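Giardin subunit alpha-1 (Giardia intestinalis, PDB 4EVF) is a calcium-binding annexin that binds phosphatidylserine in a calcium-dependent way and takes part in attachment of the parasite to the intestinal mucosa. Local coordinates at residues Gly179-Ser183 against Ala184-Pro188; Ile100-Pro104 against Glu105-Glu109; Gln80-Arg83 against Asp84-Gly88; Ala285-Leu288 against Arg289-Arg293. All coordinates share one frame; numbering follows the deposited sequence.

In the fold
Along the chain the order is contact 3, contact 2, contact 1, contact 4, all within one all-helical protein. Contacts 3 and 2 lie in the predicted second annexin repeat: one is the end of helix 74-87, the other the start of helix 104-118. Their centres are 17 Å apart, and they meet where Trp107 CZ3 packs on Ile82 CD1 at 3.5 Å. Contact 1 opens helix 183-196 in the predicted third repeat, and contact 4 closes helix 284-292 in the predicted fourth; their centres are 31 Å apart, on opposite sides of the chain's centre. Two are thus helix starts (contacts 1 and 2) and two are C-terminal turns (contacts 3 and 4).

Contact 1. Residues Gly179-Ser183 against Ala184-Pro188; sequences GTVPS and AEYRP
A helix N-terminus with a hydrophobic staple is formed here: Val181, just before the N-cap Pro182, meets Tyr186, four residues beyond that cap. Val181 CG1 comes obliquely at the ring, 4.0 Å from Tyr186 CD1. With CG anti to the backbone N (chi1 -176°), the tyrosine ring passes Val181 at CD1 while its hydroxyl end leads away to a hydrogen bond with His221. Leu224 of helix 211-225 touches both partners, joining this helix start, within the predicted third annexin repeat, to that helix. Pro182 O starts the helix by accepting twice, from Tyr186 N at 3.0 Å in the carbonyl plane, and from Glu185 N in a weak bond. Proline has no N-H to return to Glu185. The glutamate runs extended past the ring, with Glu185 OE1 3.6 Å from Pro182 CD, and its two oxygens are taken by Arg151 N and Ser150 OG in the loop before helix 155-167. At the next residue, Ser183 O lies over one face of the Arg187 guanidinium, 3.5 Å above its plane and offset toward the rim. Arg187 CG presses on this oxygen, at 3.2 Å from Ser183 O, while Arg187 NE hydrogen-bonds to Leu225 O.

Contact 2. Residues Ile100-Pro104 against Glu105-Glu109; sequences ILCTP and EDWHE
Thr103 N-caps helix 104-118, and the return path from Asp106, at N3, runs through water, a water-mediated variant of the capping box. The direct half is Asp106 N to Thr103 OG1, 3.1 Å long and straight at 161°. The threonine hydroxyl can face the helix start because chi1 of 66° sets OG1 between its N and carbonyl carbon. For the return half, a water accepts from Thr103 N and donates to Asp106 OD2 at 2.8 Å. The other oxygen, Asp106 OD1, is held by His75 and by a salt bridge to Arg74, so the buried carboxylate is gripped at both ends. The tight side is a hydrophobic staple across the same cap. Cys102 SG sits at the edge of the Trp107 indole, 5.5 Å from the centroid of its six-membered ring, and packs against Trp107 CB at 3.9 Å. His146 and helix 74-87 take up more of that indole. The opposite character belongs to Pro104 and Glu105, both exposed. Their side chains lie alongside each other, the glutamate bent back so that Glu105 OE1 rests 3.4 Å from Pro104 CG. A second water joins Thr103 OG1, at 2.7 Å, to Glu105 OE1 by a weak bond of 3.5 Å.

Contact 3. Residues Gln80-Arg83 against Asp84-Gly88; sequences QHIR and DALSG
The side-chain amide of Gln80 and the carboxylate of Asp84 come together one helical turn apart, neither stacked nor coplanar, their planes 52° apart. The backbone oxygen of Gln80 lies close to the carboxylate as well, 3.1 Å from Asp84 CG. At the other end of that group a water donates to Asp84 OD1 and reaches the imidazole of His81, 2.6 Å from His81 ND1. The histidine itself leads away from this turn toward Arg249, Arg250 and Met254 of helix 245-255.

The backbone that carries these groups is the last part of helix 74-87. Asp84 N bonds to Gln80 O at 2.8 Å, and Ala85 N to His81 O, in regular helical fashion. Leu86 N then divides itself: its bond to Ile82 O is weak, and a better one goes to Arg83 O at 2.9 Å, reached from 62° out of the carbonyl plane. The turn is tightening toward 3-10 geometry. Asp84 O accepts from both Ser87 N and Ser87 OG, the hydroxyl bond being 2.7 Å. On the buried side, the Ile82 and Leu86 side chains lie side by side, Ile82 CG2 4.2 Å from Leu86 CD1. Close to a backbone carbonyl near the helix's C-terminal end, the carboxylate would probably be disfavoured as an anion, but Asp84 is exposed, so the effect is probably small, and the water would offset part of it.

Contact 4. Residues Ala285-Leu288 against Arg289-Arg293; sequences APIL and RTLWR
Among the hydrogen bonds, Thr290 makes two to the same acceptor, Pro286 O. This oxygen is gripped by Thr290 N at 3.0 Å and by Thr290 OG1 at 2.7 Å, the two donors arriving from opposite faces of the carbonyl plane. The hydroxyl folds back along the helix because chi1 of -57° sets OG1 beside the backbone N, so a buried side-chain oxygen finds its acceptor one turn earlier. The flanking backbone bonds are regular: Arg289 N to Ala285 O is almost perfectly straight at 176°, and Leu291 N to Ile287 O and Trp292 N to Leu288 O continue the helix.

Apolar packing follows the same spacing. Ile287 and Leu291 run alongside each other, pointing the same way, with Ile287 CG2 3.8 Å from Leu291 CD1. Leu291 continues onto Leu66 and Leu70 of helix 62-70.

Contacts of flat and charged groups come last. Leu288 O, besides accepting from Trp292 N, lies at the edge of the indole, 3.3 Å from Trp292 CD1. The ring's own N-H turns elsewhere, Trp292 NE1 bonding to Thr252 OG1 of helix 245-255. Arg289 passes its aliphatic part by the first turn, CG being 3.6 Å from Ala285 O, and its NE bonds to Val294 O.

At the end of helix 284-292, in the predicted fourth annexin repeat, positive phi at Arg293 (61°), with two bonds back into the last turn, among them Arg293 N to Thr290 O at 3.1 Å, makes a Schellman motif.

Contact 1. Residues Gly179-Ser183 against Ala184-Pro188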
loop_
_atom_site.group_PDB
_atom_site.type_symbol
_atom_site.label_atom_id
_atom_site.label_comp_id
_atom_site.label_asym_id
_atom_site.label_seq_id
_atom_site.Cartn_x
_atom_site.Cartn_y
_atom_site.Cartn_z
ATOM N N GLY A 179 -7.701 6.745 14.060
ATOM C CA GLY A 179 -7.172 7.839 13.265
ATOM C C GLY A 179 -6.001 8.620 13.852
ATOM O O GLY A 179 -5.312 9.338 13.113
ATOM N N THR A 180 -5.753 8.488 15.159
ATOM C CA THR A 180 -4.711 9.300 15.811
ATOM C C THR A 180 -3.712 8.543 16.696
ATOM O O THR A 180 -2.720 9.124 17.162
ATOM C CB THR A 180 -5.321 10.456 16.666
ATOM O OG1 THR A 180 -6.078 9.914 17.753
ATOM C CG2 THR A 180 -6.221 11.366 15.824
ATOM N N VAL A 181 -3.968 7.271 16.966
ATOM C CA VAL A 181 -3.054 6.513 17.808
ATOM C C VAL A 181 -1.746 6.268 17.058
ATOM O O VAL A 181 -1.759 5.927 15.879
ATOM C CB VAL A 181 -3.655 5.168 18.285
ATOM C CG1 VAL A 181 -3.761 4.188 17.129
ATOM C CG2 VAL A 181 -2.805 4.576 19.394
ATOM N N PRO A 182 -0.606 6.466 17.739
ATOM C CA PRO A 182 0.676 6.172 17.095
ATOM C C PRO A 182 0.844 4.670 16.962
ATOM O O PRO A 182 0.387 3.938 17.830
ATOM C CB PRO A 182 1.708 6.758 18.074
ATOM C CG PRO A 182 0.938 7.788 18.880
ATOM C CD PRO A 182 -0.438 7.181 19.018
ATOM N N SER A 183 1.466 4.215 15.878
ATOM C CA SER A 183 1.660 2.789 15.666
ATOM C C SER A 183 2.422 2.146 16.813
ATOM O O SER A 183 2.090 1.043 17.257
ATOM C CB SER A 183 2.411 2.534 14.358
ATOM O OG SER A 183 1.662 2.989 13.250
ATOM N N ALA A 184 3.457 2.835 17.290
ATOM C CA ALA A 184 4.299 2.271 18.334
ATOM C C ALA A 184 3.481 1.924 19.574
ATOM O O ALA A 184 3.813 0.989 20.285
ATOM C CB ALA A 184 5.437 3.224 18.682
ATOM N N GLU A 185 2.412 2.683 19.818
ATOM C CA GLU A 185 1.549 2.463 20.978
ATOM C C GLU A 185 0.485 1.432 20.665
ATOM O O GLU A 185 0.045 0.679 21.538
ATOM C CB GLU A 185 0.879 3.777 21.396
ATOM C CG GLU A 185 1.867 4.911 21.642
ATOM C CD GLU A 185 1.269 6.073 22.412
ATOM O OE1 GLU A 185 0.018 6.198 22.451
ATOM O OE2 GLU A 185 2.054 6.861 22.991
ATOM N N TYR A 186 0.064 1.393 19.411
ATOM C CA TYR A 186 -1.028 0.493 19.038
ATOM C C TYR A 186 -0.717 -0.965 19.357
ATOM O O TYR A 186 -1.543 -1.669 19.941
ATOM C CB TYR A 186 -1.373 0.648 17.562
ATOM C CG TYR A 186 -2.563 -0.192 17.138
ATOM C CD1 TYR A 186 -3.860 0.238 17.394
ATOM C CD2 TYR A 186 -2.387 -1.411 16.485
ATOM C CE1 TYR A 186 -4.958 -0.519 16.999
ATOM C CE2 TYR A 186 -3.487 -2.177 16.084
ATOM C CZ TYR A 186 -4.767 -1.723 16.348
ATOM O OH TYR A 186 -5.876 -2.465 15.966
ATOM N N ARG A 187 0.484 -1.404 18.993
ATOM C CA ARG A 187 0.888 -2.802 19.155
ATOM C C ARG A 187 0.728 -3.314 20.593
ATOM O O ARG A 187 0.122 -4.372 20.817
ATOM C CB ARG A 187 2.319 -2.996 18.634
ATOM C CG ARG A 187 2.589 -2.162 17.371
ATOM C CD ARG A 187 3.937 -2.430 16.704
ATOM N NE ARG A 187 3.927 -1.944 15.319
ATOM C CZ ARG A 187 4.535 -0.840 14.888
ATOM N NH1 ARG A 187 5.248 -0.084 15.725
ATOM N NH2 ARG A 187 4.444 -0.496 13.606
ATOM N N PRO A 188 1.270 -2.574 21.582
ATOM C CA PRO A 188 1.059 -2.992 22.978
ATOM C C PRO A 188 -0.421 -2.966 23.384
ATOM O O PRO A 188 -0.864 -3.813 24.156
ATOM C CB PRO A 188 1.853 -1.954 23.789
ATOM C CG PRO A 188 2.182 -0.831 22.810
ATOM C CD PRO A 188 2.229 -1.461 21.460
#

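Contact 2. Residues Ile100-Pro104 against Glu105-Glu109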
loop_
_atom_site.group_PDB
_atom_site.type_symbol
_atom_site.label_atom_id
_atom_site.label_comp_id
_atom_site.label_asym_id
_atom_site.label_seq_id
_atom_site.Cartn_x
_atom_site.Cartn_y
_atom_site.Cartn_z
ATOM N N ILE A 100 -4.287 4.031 2.969
ATOM C CA ILE A 100 -3.969 3.350 4.220
ATOM C C ILE A 100 -2.581 2.700 4.238
ATOM O O ILE A 100 -1.869 2.781 5.235
ATOM C CB ILE A 100 -5.038 2.316 4.609
ATOM C CG1 ILE A 100 -6.420 2.971 4.606
ATOM C CG2 ILE A 100 -4.712 1.722 5.985
ATOM C CD1 ILE A 100 -7.560 2.027 4.977
ATOM N N LEU A 101 -2.212 2.054 3.138
ATOM C CA LEU A 101 -0.895 1.457 2.990
ATOM C C LEU A 101 0.055 2.547 2.476
ATOM O O LEU A 101 0.424 2.579 1.300
ATOM C CB LEU A 101 -0.975 0.268 2.028
ATOM C CG LEU A 101 0.136 -0.777 1.848
ATOM C CD1 LEU A 101 1.178 -0.238 0.900
ATOM C CD2 LEU A 101 0.766 -1.259 3.166
ATOM N N CYS A 102 0.433 3.448 3.375
ATOM C CA CYS A 102 1.245 4.597 2.997
ATOM C C CYS A 102 1.911 5.172 4.243
ATOM O O CYS A 102 1.289 5.286 5.292
ATOM C CB CYS A 102 0.365 5.648 2.333
ATOM S SG CYS A 102 1.220 7.052 1.603
ATOM N N THR A 103 3.184 5.515 4.130
ATOM C CA THR A 103 3.879 6.178 5.233
ATOM C C THR A 103 3.507 7.666 5.215
ATOM O O THR A 103 3.163 8.207 4.168
ATOM C CB THR A 103 5.394 6.039 5.060
ATOM O OG1 THR A 103 5.792 6.763 3.896
ATOM C CG2 THR A 103 5.785 4.581 4.866
ATOM N N PRO A 104 3.573 8.340 6.373
ATOM C CA PRO A 104 3.244 9.769 6.378
ATOM C C PRO A 104 4.134 10.583 5.440
ATOM O O PRO A 104 3.647 11.525 4.809
ATOM C CB PRO A 104 3.450 10.190 7.847
ATOM C CG PRO A 104 4.154 9.064 8.501
ATOM C CD PRO A 104 3.849 7.823 7.721
ATOM N N GLU A 105 5.411 10.216 5.338
ATOM C CA GLU A 105 6.342 10.900 4.447
ATOM C C GLU A 105 5.865 10.819 2.999
ATOM O O GLU A 105 5.764 11.826 2.294
ATOM C CB GLU A 105 7.743 10.287 4.567
ATOM C CG GLU A 105 8.383 10.439 5.951
ATOM C CD GLU A 105 7.701 9.614 7.050
ATOM O OE1 GLU A 105 7.003 8.632 6.734
ATOM O OE2 GLU A 105 7.868 9.957 8.246
ATOM N N ASP A 106 5.567 9.604 2.559
ATOM C CA ASP A 106 5.089 9.395 1.199
ATOM C C ASP A 106 3.740 10.090 0.957
ATOM O O ASP A 106 3.455 10.559 -0.146
ATOM C CB ASP A 106 4.989 7.889 0.900
ATOM C CG ASP A 106 6.313 7.289 0.438
ATOM O OD1 ASP A 106 7.253 8.054 0.117
ATOM O OD2 ASP A 106 6.409 6.041 0.381
ATOM N N TRP A 107 2.895 10.148 1.978
ATOM C CA TRP A 107 1.602 10.796 1.800
ATOM C C TRP A 107 1.819 12.268 1.528
ATOM O O TRP A 107 1.232 12.843 0.615
ATOM C CB TRP A 107 0.722 10.647 3.037
ATOM C CG TRP A 107 -0.605 11.306 2.842
ATOM C CD1 TRP A 107 -1.060 12.442 3.441
ATOM C CD2 TRP A 107 -1.637 10.882 1.945
ATOM N NE1 TRP A 107 -2.328 12.741 2.985
ATOM C CE2 TRP A 107 -2.701 11.795 2.068
ATOM C CE3 TRP A 107 -1.766 9.812 1.053
ATOM C CZ2 TRP A 107 -3.880 11.671 1.336
ATOM C CZ3 TRP A 107 -2.945 9.692 0.326
ATOM C CH2 TRP A 107 -3.982 10.612 0.475
ATOM N N HIS A 108 2.675 12.871 2.343
ATOM C CA HIS A 108 2.956 14.289 2.237
ATOM C C HIS A 108 3.444 14.670 0.841
ATOM O O HIS A 108 3.001 15.680 0.281
ATOM C CB HIS A 108 3.974 14.689 3.304
ATOM C CG HIS A 108 4.239 16.160 3.372
ATOM N ND1 HIS A 108 5.346 16.745 2.796
ATOM C CD2 HIS A 108 3.548 17.162 3.966
ATOM C CE1 HIS A 108 5.325 18.045 3.029
ATOM N NE2 HIS A 108 4.245 18.324 3.737
ATOM N N GLU A 109 4.350 13.870 0.276
ATOM C CA GLU A 109 4.900 14.166 -1.055
ATOM C C GLU A 109 3.858 13.901 -2.138
ATOM O O GLU A 109 3.833 14.569 -3.174
ATOM C CB GLU A 109 6.166 13.354 -1.330
ATOM C CG GLU A 109 7.370 13.775 -0.490
ATOM C CD GLU A 109 7.958 15.101 -0.947
ATOM O OE1 GLU A 109 8.877 15.076 -1.797
ATOM O OE2 GLU A 109 7.500 16.166 -0.462
HETATM O O HOH W 1 4.420 4.659 1.702
HETATM O O HOH W 2 8.459 7.078 3.981
#

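Contact 3. Residues Gln80-Arg83 against Asp84-Gly88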
loop_
_atom_site.group_PDB
_atom_site.type_symbol
_atom_site.label_atom_id
_atom_site.label_comp_id
_atom_site.label_asym_id
_atom_site.label_seq_id
_atom_site.Cartn_x
_atom_site.Cartn_y
_atom_site.Cartn_z
ATOM N N GLN A 80 -1.642 9.600 -9.042
ATOM C CA GLN A 80 -2.428 9.224 -10.223
ATOM C C GLN A 80 -3.390 8.068 -9.903
ATOM O O GLN A 80 -4.534 8.044 -10.379
ATOM C CB GLN A 80 -1.512 8.856 -11.399
ATOM C CG GLN A 80 -2.256 8.416 -12.660
ATOM C CD GLN A 80 -3.030 9.541 -13.309
ATOM O OE1 GLN A 80 -4.251 9.456 -13.496
ATOM N NE2 GLN A 80 -2.325 10.604 -13.667
ATOM N N HIS A 81 -2.924 7.116 -9.097
ATOM C CA HIS A 81 -3.789 6.037 -8.602
ATOM C C HIS A 81 -4.995 6.608 -7.857
ATOM O O HIS A 81 -6.128 6.150 -8.030
ATOM C CB HIS A 81 -3.022 5.114 -7.663
ATOM C CG HIS A 81 -2.091 4.170 -8.354
ATOM N ND1 HIS A 81 -2.357 3.623 -9.593
ATOM C CD2 HIS A 81 -0.898 3.660 -7.966
ATOM C CE1 HIS A 81 -1.363 2.824 -9.941
ATOM N NE2 HIS A 81 -0.464 2.832 -8.970
ATOM N N ILE A 82 -4.743 7.608 -7.018
ATOM C CA ILE A 82 -5.805 8.264 -6.254
ATOM C C ILE A 82 -6.788 9.029 -7.156
ATOM O O ILE A 82 -8.002 8.999 -6.940
ATOM C CB ILE A 82 -5.209 9.203 -5.185
ATOM C CG1 ILE A 82 -4.464 8.384 -4.125
ATOM C CG2 ILE A 82 -6.289 10.078 -4.571
ATOM C CD1 ILE A 82 -3.799 9.228 -3.045
ATOM N N ARG A 83 -6.256 9.718 -8.157
ATOM C CA ARG A 83 -7.076 10.324 -9.191
ATOM C C ARG A 83 -7.962 9.267 -9.857
ATOM O O ARG A 83 -9.181 9.438 -9.990
ATOM C CB ARG A 83 -6.177 10.960 -10.257
ATOM C CG ARG A 83 -6.384 12.455 -10.431
ATOM C CD ARG A 83 -7.785 12.796 -10.883
ATOM N NE ARG A 83 -8.098 14.189 -10.591
ATOM C CZ ARG A 83 -8.364 15.107 -11.515
ATOM N NH1 ARG A 83 -8.375 14.780 -12.803
ATOM N NH2 ARG A 83 -8.635 16.350 -11.148
ATOM N N ASP A 84 -7.335 8.187 -10.299
ATOM C CA ASP A 84 -8.050 7.093 -10.953
ATOM C C ASP A 84 -9.180 6.551 -10.068
ATOM O O ASP A 84 -10.303 6.313 -10.538
ATOM C CB ASP A 84 -7.086 5.962 -11.291
ATOM C CG ASP A 84 -6.121 6.319 -12.407
ATOM O OD1 ASP A 84 -5.341 5.424 -12.794
ATOM O OD2 ASP A 84 -6.147 7.472 -12.899
ATOM N N ALA A 85 -8.877 6.357 -8.786
ATOM C CA ALA A 85 -9.863 5.826 -7.851
ATOM C C ALA A 85 -11.057 6.762 -7.712
ATOM O O ALA A 85 -12.126 6.337 -7.302
ATOM C CB ALA A 85 -9.231 5.557 -6.476
ATOM N N LEU A 86 -10.869 8.035 -8.056
ATOM C CA LEU A 86 -11.916 9.040 -7.912
ATOM C C LEU A 86 -12.588 9.378 -9.238
ATOM O O LEU A 86 -13.635 10.022 -9.249
ATOM C CB LEU A 86 -11.356 10.335 -7.294
ATOM C CG LEU A 86 -10.921 10.266 -5.826
ATOM C CD1 LEU A 86 -10.141 11.525 -5.395
ATOM C CD2 LEU A 86 -12.104 10.009 -4.909
ATOM N N SER A 87 -11.981 8.956 -10.344
ATOM C CA SER A 87 -12.444 9.348 -11.677
ATOM C C SER A 87 -13.850 8.817 -12.001
ATOM O O SER A 87 -14.626 9.488 -12.676
ATOM C CB SER A 87 -11.430 8.928 -12.759
ATOM O OG SER A 87 -11.226 7.523 -12.776
ATOM N N GLY A 88 -14.171 7.619 -11.519
ATOM C CA GLY A 88 -15.490 7.037 -11.711
ATOM C C GLY A 88 -16.165 6.749 -10.385
ATOM O O GLY A 88 -16.027 7.510 -9.430
HETATM O O HOH W 3 -4.720 3.078 -10.609
#

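Contact 4. Residues Ala285-Leu288 against Arg289-Arg293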
loop_
_atom_site.group_PDB
_atom_site.type_symbol
_atom_site.label_atom_id
_atom_site.label_comp_id
_atom_site.label_asym_id
_atom_site.label_seq_id
_atom_site.Cartn_x
_atom_site.Cartn_y
_atom_site.Cartn_z
ATOM N N ALA A 285 2.759 -13.626 -12.864
ATOM C CA ALA A 285 3.209 -14.309 -11.652
ATOM C C ALA A 285 4.728 -14.274 -11.406
ATOM O O ALA A 285 5.169 -13.959 -10.299
ATOM C CB ALA A 285 2.682 -15.738 -11.604
ATOM N N PRO A 286 5.533 -14.624 -12.421
ATOM C CA PRO A 286 6.978 -14.593 -12.171
ATOM C C PRO A 286 7.457 -13.179 -11.840
ATOM O O PRO A 286 8.384 -13.002 -11.054
ATOM C CB PRO A 286 7.587 -15.081 -13.497
ATOM C CG PRO A 286 6.493 -14.990 -14.504
ATOM C CD PRO A 286 5.210 -15.178 -13.749
ATOM N N ILE A 287 6.821 -12.188 -12.444
ATOM C CA ILE A 287 7.159 -10.806 -12.158
ATOM C C ILE A 287 6.907 -10.510 -10.682
ATOM O O ILE A 287 7.792 -10.005 -9.995
ATOM C CB ILE A 287 6.381 -9.831 -13.050
ATOM C CG1 ILE A 287 6.856 -9.954 -14.501
ATOM C CG2 ILE A 287 6.530 -8.399 -12.535
ATOM C CD1 ILE A 287 5.996 -9.207 -15.499
ATOM N N LEU A 288 5.711 -10.844 -10.190
ATOM C CA LEU A 288 5.383 -10.573 -8.792
ATOM C C LEU A 288 6.285 -11.335 -7.817
ATOM O O LEU A 288 6.808 -10.747 -6.862
ATOM C CB LEU A 288 3.896 -10.845 -8.498
ATOM C CG LEU A 288 2.831 -9.977 -9.175
ATOM C CD1 LEU A 288 1.412 -10.429 -8.751
ATOM C CD2 LEU A 288 3.041 -8.477 -8.889
ATOM N N ARG A 289 6.488 -12.621 -8.065
ATOM C CA ARG A 289 7.342 -13.419 -7.213
ATOM C C ARG A 289 8.785 -12.869 -7.173
ATOM O O ARG A 289 9.414 -12.923 -6.182
ATOM C CB ARG A 289 7.343 -14.909 -7.565
ATOM C CG ARG A 289 6.085 -15.683 -7.215
ATOM C CD ARG A 289 6.165 -17.127 -7.665
ATOM N NE ARG A 289 6.794 -17.908 -6.640
ATOM C CZ ARG A 289 6.892 -19.221 -6.620
ATOM N NH1 ARG A 289 6.376 -19.944 -7.562
ATOM N NH2 ARG A 289 7.485 -19.805 -5.622
ATOM N N THR A 290 9.277 -12.350 -8.264
ATOM C CA THR A 290 10.598 -11.722 -8.283
ATOM C C THR A 290 10.616 -10.495 -7.360
ATOM O O THR A 290 11.468 -10.373 -6.469
ATOM C CB THR A 290 11.002 -11.300 -9.705
ATOM O OG1 THR A 290 10.961 -12.436 -10.578
ATOM C CG2 THR A 290 12.410 -10.716 -9.709
ATOM N N LEU A 291 9.661 -9.597 -7.571
ATOM C CA LEU A 291 9.604 -8.343 -6.820
ATOM C C LEU A 291 9.397 -8.546 -5.324
ATOM O O LEU A 291 9.933 -7.780 -4.523
ATOM C CB LEU A 291 8.545 -7.398 -7.395
ATOM C CG LEU A 291 8.777 -6.929 -8.838
ATOM C CD1 LEU A 291 7.507 -6.354 -9.458
ATOM C CD2 LEU A 291 9.925 -5.906 -8.895
ATOM N N TRP A 292 8.636 -9.578 -4.948
ATOM C CA TRP A 292 8.326 -9.832 -3.543
ATOM C C TRP A 292 9.320 -10.789 -2.894
ATOM O O TRP A 292 9.238 -11.072 -1.704
ATOM C CB TRP A 292 6.879 -10.309 -3.366
ATOM C CG TRP A 292 5.906 -9.201 -3.552
ATOM C CD1 TRP A 292 5.161 -8.935 -4.667
ATOM C CD2 TRP A 292 5.604 -8.167 -2.608
ATOM N NE1 TRP A 292 4.401 -7.807 -4.464
ATOM C CE2 TRP A 292 4.646 -7.324 -3.205
ATOM C CE3 TRP A 292 6.033 -7.888 -1.302
ATOM C CZ2 TRP A 292 4.120 -6.213 -2.552
ATOM C CZ3 TRP A 292 5.506 -6.781 -0.651
ATOM C CH2 TRP A 292 4.561 -5.956 -1.280
ATOM N N ARG A 293 10.281 -11.246 -3.689
ATOM C CA ARG A 293 11.363 -12.111 -3.227
ATOM C C ARG A 293 10.854 -13.437 -2.677
ATOM O O ARG A 293 11.269 -13.886 -1.609
ATOM C CB ARG A 293 12.257 -11.395 -2.206
ATOM C CG ARG A 293 13.108 -10.310 -2.828
ATOM C CD ARG A 293 14.116 -9.737 -1.832
ATOM N NE ARG A 293 14.711 -8.513 -2.352
ATOM C CZ ARG A 293 15.449 -7.675 -1.629
ATOM N NH1 ARG A 293 15.683 -7.926 -0.346
ATOM N NH2 ARG A 293 15.947 -6.577 -2.185
#